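Local coordinates for putative host cell surface-exposed lipoprotein (Streptococcus phage TP-J34, PDB 4EQQ), which probably blocks superinfection of its lysogenic host by other phages, acting from the cell surface through this ectodomain, with the tape measure protein as its target, at residues A[22-31]-A[58-69]. Sequence-based numbering, arbitrary orientation.
With SO4 (sulfate ion), chain D.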
ATOM      1  N   ALA A  22       8.904  -7.663   8.930  1.00 24.01           N
ATOM      2  CA  ALA A  22       8.280  -8.208   7.716  1.00 22.75           C
ATOM      3  C   ALA A  22       6.786  -8.512   7.960  1.00 25.68           C
ATOM      4  O   ALA A  22       5.947  -8.172   7.122  1.00 23.74           O
ATOM      5  CB  ALA A  22       9.011  -9.466   7.261  1.00 22.89           C
ATOM      6  N   LYS A  23       6.464  -9.122   9.126  1.00 23.83           N
ATOM      7  CA  LYS A  23       5.091  -9.440   9.542  1.00 23.98           C
ATOM      8  C   LYS A  23       4.244  -8.174   9.671  1.00 28.34           C
ATOM      9  O   LYS A  23       3.082  -8.178   9.303  1.00 26.41           O
ATOM     10  CB  LYS A  23       5.098 -10.180  10.877  1.00 25.03           C
ATOM     11  CG  LYS A  23       5.538 -11.617  10.776  1.00 29.91           C
ATOM     12  CD  LYS A  23       5.658 -12.263  12.162  1.00 28.78           C
ATOM     13  CE  LYS A  23       6.041 -13.724  12.071  1.00 26.48           C
ATOM     14  NZ  LYS A  23       4.908 -14.540  11.581  1.00 33.25           N
ATOM     15  N   GLN A  24       4.829  -7.103  10.213  1.00 27.05           N
ATOM     16  CA  GLN A  24       4.182  -5.791  10.370  1.00 27.74           C
ATOM     17  C   GLN A  24       3.826  -5.220   8.988  1.00 30.72           C
ATOM     18  O   GLN A  24       2.678  -4.853   8.748  1.00 30.97           O
ATOM     19  CB  GLN A  24       5.159  -4.857  11.085  1.00 29.29           C
ATOM     20  CG  GLN A  24       4.552  -3.838  11.987  1.00 55.45           C
ATOM     21  CD  GLN A  24       5.640  -3.297  12.886  1.00 76.99           C
ATOM     22  OE1 GLN A  24       6.076  -3.947  13.846  1.00 73.95           O
ATOM     23  NE2 GLN A  24       6.170  -2.139  12.541  1.00 65.47           N
ATOM     24  N   TYR A  25       4.792  -5.211   8.062  1.00 25.16           N
ATOM     25  CA  TYR A  25       4.566  -4.738   6.698  1.00 25.51           C
ATOM     26  C   TYR A  25       3.488  -5.527   5.977  1.00 32.12           C
ATOM     27  O   TYR A  25       2.612  -4.918   5.369  1.00 32.46           O
ATOM     28  CB  TYR A  25       5.857  -4.780   5.871  1.00 25.06           C
ATOM     29  CG  TYR A  25       6.822  -3.673   6.191  1.00 24.66           C
ATOM     30  CD1 TYR A  25       6.429  -2.336   6.135  1.00 25.82           C
ATOM     31  CD2 TYR A  25       8.160  -3.949   6.460  1.00 25.30           C
ATOM     32  CE1 TYR A  25       7.326  -1.306   6.410  1.00 25.94           C
ATOM     33  CE2 TYR A  25       9.076  -2.926   6.686  1.00 26.05           C
ATOM     34  CZ  TYR A  25       8.652  -1.607   6.671  1.00 30.73           C
ATOM     35  OH  TYR A  25       9.551  -0.607   6.898  1.00 29.17           O
ATOM     36  N   ALA A  26       3.539  -6.876   6.046  1.00 29.10           N
ATOM     37  CA  ALA A  26       2.574  -7.774   5.405  1.00 28.81           C
ATOM     38  C   ALA A  26       1.158  -7.663   5.975  1.00 33.73           C
ATOM     39  O   ALA A  26       0.198  -7.985   5.284  1.00 33.43           O
ATOM     40  CB  ALA A  26       3.056  -9.209   5.494  1.00 29.48           C
ATOM     41  N   SER A  27       1.026  -7.256   7.235  1.00 31.82           N
ATOM     42  CA  SER A  27      -0.283  -7.109   7.865  1.00 32.69           C
ATOM     43  C   SER A  27      -0.919  -5.714   7.600  1.00 38.04           C
ATOM     44  O   SER A  27      -2.097  -5.531   7.902  1.00 39.80           O
ATOM     45  CB  SER A  27      -0.164  -7.355   9.365  1.00 34.78           C
ATOM     46  OG  SER A  27       0.556  -6.322  10.009  1.00 43.40           O
ATOM     47  N   THR A  28      -0.141  -4.734   7.077  1.00 32.22           N
ATOM     48  CA  THR A  28      -0.617  -3.354   6.886  1.00 32.10           C
ATOM     49  C   THR A  28      -0.600  -2.897   5.426  1.00 34.85           C
ATOM     50  O   THR A  28      -1.583  -2.345   4.957  1.00 34.08           O
ATOM     51  CB  THR A  28       0.167  -2.367   7.801  1.00 39.99           C
ATOM     52  OG1 THR A  28       1.509  -2.274   7.338  1.00 46.76           O
ATOM     53  CG2 THR A  28       0.192  -2.789   9.258  1.00 36.71           C
ATOM     54  N   VAL A  29       0.529  -3.084   4.736  1.00 31.26           N
ATOM     55  CA  VAL A  29       0.748  -2.715   3.330  1.00 32.24           C
ATOM     56  C   VAL A  29       0.827  -4.059   2.598  1.00 37.96           C
ATOM     57  O   VAL A  29       1.497  -4.974   3.062  1.00 41.00           O
ATOM     58  CB  VAL A  29       2.033  -1.837   3.165  1.00 36.61           C
ATOM     59  CG1 VAL A  29       2.324  -1.522   1.697  1.00 36.28           C
ATOM     60  CG2 VAL A  29       1.920  -0.542   3.972  1.00 36.82           C
ATOM     61  N   HIS A  30       0.124  -4.224   1.514  1.00 32.91           N
ATOM     62  CA  HIS A  30       0.134  -5.563   0.908  1.00 32.95           C
ATOM     63  C   HIS A  30       1.207  -5.817  -0.176  1.00 34.71           C
ATOM     64  O   HIS A  30       0.918  -5.846  -1.365  1.00 36.09           O
ATOM     65  CB  HIS A  30      -1.286  -5.948   0.529  1.00 33.86           C
ATOM     66  CG  HIS A  30      -2.209  -5.785   1.700  1.00 37.49           C
ATOM     67  ND1 HIS A  30      -3.139  -4.772   1.741  1.00 39.90           N
ATOM     68  CD2 HIS A  30      -2.271  -6.489   2.856  1.00 38.92           C
ATOM     69  CE1 HIS A  30      -3.772  -4.915   2.894  1.00 39.13           C
ATOM     70  NE2 HIS A  30      -3.270  -5.929   3.602  1.00 39.35           N
ATOM     71  N   MET A  31       2.434  -6.078   0.276  1.00 27.77           N
ATOM     72  CA  MET A  31       3.626  -6.229  -0.557  1.00 25.37           C
ATOM     73  C   MET A  31       3.860  -7.594  -1.120  1.00 28.93           C
ATOM     74  O   MET A  31       3.589  -8.613  -0.472  1.00 28.11           O
ATOM     75  CB  MET A  31       4.883  -5.834   0.234  1.00 26.47           C
ATOM     76  CG  MET A  31       4.855  -4.413   0.743  1.00 29.00           C
ATOM     77  SD  MET A  31       6.346  -4.087   1.694  1.00 30.96           S
ATOM     78  CE  MET A  31       5.907  -2.525   2.443  1.00 28.14           C
ATOM     79  N   SER A  58       8.808 -15.604   7.450  1.00 25.91           N
ATOM     80  CA  SER A  58       7.877 -14.847   8.271  1.00 25.10           C
ATOM     81  C   SER A  58       6.440 -15.374   8.207  1.00 28.32           C
ATOM     82  O   SER A  58       5.536 -14.726   8.740  1.00 27.22           O
ATOM     83  CB  SER A  58       7.930 -13.365   7.899  1.00 27.11           C
ATOM     84  OG  SER A  58       9.243 -12.869   8.073  1.00 25.45           O
ATOM     85  N   GLY A  59       6.249 -16.532   7.562  1.00 25.80           N
ATOM     86  CA  GLY A  59       4.948 -17.182   7.401  1.00 25.74           C
ATOM     87  C   GLY A  59       4.005 -16.429   6.485  1.00 29.14           C
ATOM     88  O   GLY A  59       2.786 -16.614   6.546  1.00 29.12           O
ATOM     89  N   ILE A  60       4.555 -15.539   5.645  1.00 25.59           N
ATOM     90  CA  ILE A  60       3.720 -14.719   4.753  1.00 24.56           C
ATOM     91  C   ILE A  60       3.158 -15.533   3.602  1.00 28.85           C
ATOM     92  O   ILE A  60       3.899 -16.253   2.924  1.00 28.82           O
ATOM     93  CB  ILE A  60       4.441 -13.421   4.276  1.00 26.50           C
ATOM     94  CG1 ILE A  60       4.841 -12.532   5.475  1.00 25.53           C
ATOM     95  CG2 ILE A  60       3.573 -12.640   3.259  1.00 25.54           C
ATOM     96  CD1 ILE A  60       5.929 -11.564   5.183  1.00 27.28           C
ATOM     97  N   ASP A  61       1.844 -15.392   3.377  1.00 25.02           N
ATOM     98  CA  ASP A  61       1.170 -15.996   2.246  1.00 24.92           C
ATOM     99  C   ASP A  61       1.078 -14.881   1.172  1.00 27.63           C
ATOM    100  O   ASP A  61       0.214 -14.009   1.248  1.00 27.32           O
ATOM    101  CB  ASP A  61      -0.233 -16.511   2.638  1.00 26.45           C
ATOM    102  CG  ASP A  61      -0.904 -17.313   1.525  1.00 33.72           C
ATOM    103  OD1 ASP A  61      -0.526 -17.133   0.348  1.00 32.78           O
ATOM    104  OD2 ASP A  61      -1.785 -18.144   1.838  1.00 40.89           O
ATOM    105  N   TYR A  62       1.958 -14.940   0.169  1.00 23.95           N
ATOM    106  CA  TYR A  62       2.008 -13.957  -0.914  1.00 22.98           C
ATOM    107  C   TYR A  62       0.814 -14.009  -1.864  1.00 27.36           C
ATOM    108  O   TYR A  62       0.536 -13.007  -2.529  1.00 26.17           O
ATOM    109  CB  TYR A  62       3.357 -14.010  -1.633  1.00 22.67           C
ATOM    110  CG  TYR A  62       4.479 -13.549  -0.731  1.00 23.24           C
ATOM    111  CD1 TYR A  62       4.636 -12.199  -0.412  1.00 23.51           C
ATOM    112  CD2 TYR A  62       5.354 -14.462  -0.156  1.00 23.80           C
ATOM    113  CE1 TYR A  62       5.639 -11.776   0.454  1.00 23.15           C
ATOM    114  CE2 TYR A  62       6.382 -14.046   0.686  1.00 23.58           C
ATOM    115  CZ  TYR A  62       6.516 -12.706   0.994  1.00 26.78           C
ATOM    116  OH  TYR A  62       7.554 -12.309   1.797  1.00 25.96           O
ATOM    117  N   ASN A  63       0.071 -15.149  -1.889  1.00 23.66           N
ATOM    118  CA  ASN A  63      -1.166 -15.253  -2.682  1.00 23.89           C
ATOM    119  C   ASN A  63      -2.198 -14.336  -2.034  1.00 26.05           C
ATOM    120  O   ASN A  63      -2.930 -13.641  -2.731  1.00 25.52           O
ATOM    121  CB  ASN A  63      -1.717 -16.689  -2.678  1.00 25.61           C
ATOM    122  CG  ASN A  63      -0.880 -17.651  -3.470  1.00 41.53           C
ATOM    123  OD1 ASN A  63      -0.507 -17.373  -4.589  1.00 30.25           O
ATOM    124  ND2 ASN A  63      -0.600 -18.816  -2.922  1.00 42.68           N
ATOM    125  N   LYS A  64      -2.273 -14.370  -0.694  1.00 23.22           N
ATOM    126  CA  LYS A  64      -3.192 -13.540   0.103  1.00 22.80           C
ATOM    127  C   LYS A  64      -2.774 -12.052   0.009  1.00 26.68           C
ATOM    128  O   LYS A  64      -3.639 -11.176  -0.068  1.00 27.06           O
ATOM    129  CB  LYS A  64      -3.214 -14.055   1.553  1.00 26.02           C
ATOM    130  CG  LYS A  64      -3.718 -13.078   2.611  1.00 49.19           C
ATOM    131  CD  LYS A  64      -5.216 -12.927   2.596  1.00 63.96           C
ATOM    132  CE  LYS A  64      -5.707 -12.203   3.820  1.00 76.81           C
ATOM    133  NZ  LYS A  64      -7.181 -12.125   3.807  1.00 85.02           N
ATOM    134  N   GLN A  65      -1.454 -11.774  -0.012  1.00 23.03           N
ATOM    135  CA  GLN A  65      -0.946 -10.406  -0.172  1.00 23.38           C
ATOM    136  C   GLN A  65      -1.402  -9.849  -1.528  1.00 26.45           C
ATOM    137  O   GLN A  65      -1.821  -8.701  -1.606  1.00 25.59           O
ATOM    138  CB  GLN A  65       0.600 -10.372  -0.107  1.00 24.60           C
ATOM    139  CG  GLN A  65       1.191 -10.718   1.252  1.00 27.45           C
ATOM    140  CD  GLN A  65       0.758  -9.754   2.316  1.00 40.30           C
ATOM    141  OE1 GLN A  65       0.022 -10.104   3.226  1.00 36.66           O
ATOM    142  NE2 GLN A  65       1.210  -8.527   2.227  1.00 36.95           N
ATOM    143  N   ALA A  66      -1.285 -10.667  -2.601  1.00 23.55           N
ATOM    144  CA  ALA A  66      -1.694 -10.277  -3.956  1.00 23.14           C
ATOM    145  C   ALA A  66      -3.189  -9.999  -3.995  1.00 25.79           C
ATOM    146  O   ALA A  66      -3.599  -9.014  -4.603  1.00 24.83           O
ATOM    147  CB  ALA A  66      -1.331 -11.363  -4.960  1.00 23.62           C
ATOM    148  N   LEU A  67      -4.000 -10.870  -3.366  1.00 23.79           N
ATOM    149  CA  LEU A  67      -5.458 -10.693  -3.312  1.00 24.51           C
ATOM    150  C   LEU A  67      -5.828  -9.359  -2.629  1.00 28.14           C
ATOM    151  O   LEU A  67      -6.656  -8.615  -3.153  1.00 28.18           O
ATOM    152  CB  LEU A  67      -6.132 -11.897  -2.594  1.00 24.65           C
ATOM    153  CG  LEU A  67      -7.656 -11.818  -2.371  1.00 29.47           C
ATOM    154  CD1 LEU A  67      -8.414 -11.491  -3.684  1.00 30.00           C
ATOM    155  CD2 LEU A  67      -8.177 -13.095  -1.734  1.00 30.43           C
ATOM    156  N   GLU A  68      -5.213  -9.069  -1.470  1.00 25.38           N
ATOM    157  CA  GLU A  68      -5.468  -7.827  -0.733  1.00 25.65           C
ATOM    158  C   GLU A  68      -5.060  -6.595  -1.560  1.00 27.04           C
ATOM    159  O   GLU A  68      -5.798  -5.608  -1.604  1.00 25.72           O
ATOM    160  CB  GLU A  68      -4.801  -7.853   0.659  1.00 27.47           C
ATOM    161  CG  GLU A  68      -5.430  -8.848   1.640  1.00 34.31           C
ATOM    162  CD  GLU A  68      -6.948  -8.822   1.744  1.00 50.18           C
ATOM    163  OE1 GLU A  68      -7.587  -9.862   1.458  1.00 47.80           O
ATOM    164  OE2 GLU A  68      -7.502  -7.732   2.011  1.00 40.59           O
ATOM    165  N   LYS A  69      -3.928  -6.678  -2.271  1.00 22.62           N
ATOM    166  CA  LYS A  69      -3.500  -5.570  -3.131  1.00 22.32           C
ATOM    167  C   LYS A  69      -4.473  -5.408  -4.319  1.00 25.70           C
ATOM    168  O   LYS A  69      -4.797  -4.285  -4.701  1.00 25.11           O
ATOM    169  CB  LYS A  69      -2.050  -5.767  -3.634  1.00 24.25           C
ATOM    170  CG  LYS A  69      -1.438  -4.476  -4.187  1.00 30.94           C
ATOM    171  CD  LYS A  69      -1.307  -3.388  -3.090  1.00 35.85           C
ATOM    172  CE  LYS A  69      -0.854  -2.052  -3.624  1.00 36.76           C
ATOM    173  NZ  LYS A  69       0.501  -2.139  -4.235  1.00 40.20           N
TER
HETATM  174  S   SO4 D 202       3.063   0.137  -3.057  1.00 82.65           S
HETATM  175  O1  SO4 D 202       3.303  -0.632  -1.828  1.00 82.45           O
HETATM  176  O2  SO4 D 202       1.661   0.042  -3.440  1.00 80.68           O
HETATM  177  O3  SO4 D 202       3.384   1.548  -2.826  1.00 83.76           O
HETATM  178  O4  SO4 D 202       3.913  -0.389  -4.134  1.00 82.21           O
HETATM  179  O   HOH W   1       1.882  -4.465  -3.339  1.00 34.80           O
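His-30 lays its imidazole flat against helix 62-77, with Glu-68 CB 3.5 Å from the ring centroid and only 10° off the normal, a clean CH-pi contact over the face. CG of His-30 stands anti to its carbonyl carbon (chi1 -52°), which brings the ring onto that methylene. The Glu-68 carboxylate turns away from the ring to salt bridges with Lys-71 and, weakly, Lys-64.

The apolar packing is small: Ile-60 CD1 rests on Ala-26 CB at 3.7 Å and also lies near Ala-22 CB, while Leu-36 of helix 33-42 also touches Ile-60. Nearby, the Gln-65 amide lies close to the Ala-26 carbonyl.

Polar links sit at both ends. Lys-23 bends at its last torsion (chi4 -73°) to give NZ to Ser-58 O at 2.9 Å, the donor lying well above the carbonyl plane. At the far end a water accepts from Lys-69 NZ (2.8 Å) and lies 2.6 Å from His-30 O, where it may donate. That ammonium also meets Asp-92 and a sulfate, probably from the crystallisation liquor, which Lys-69 of the second subunit also binds.

With so little apolar contact, the junction between the two helix-turn-helix repeats probably relies largely on the histidine face and polar contacts to backbone carbonyls.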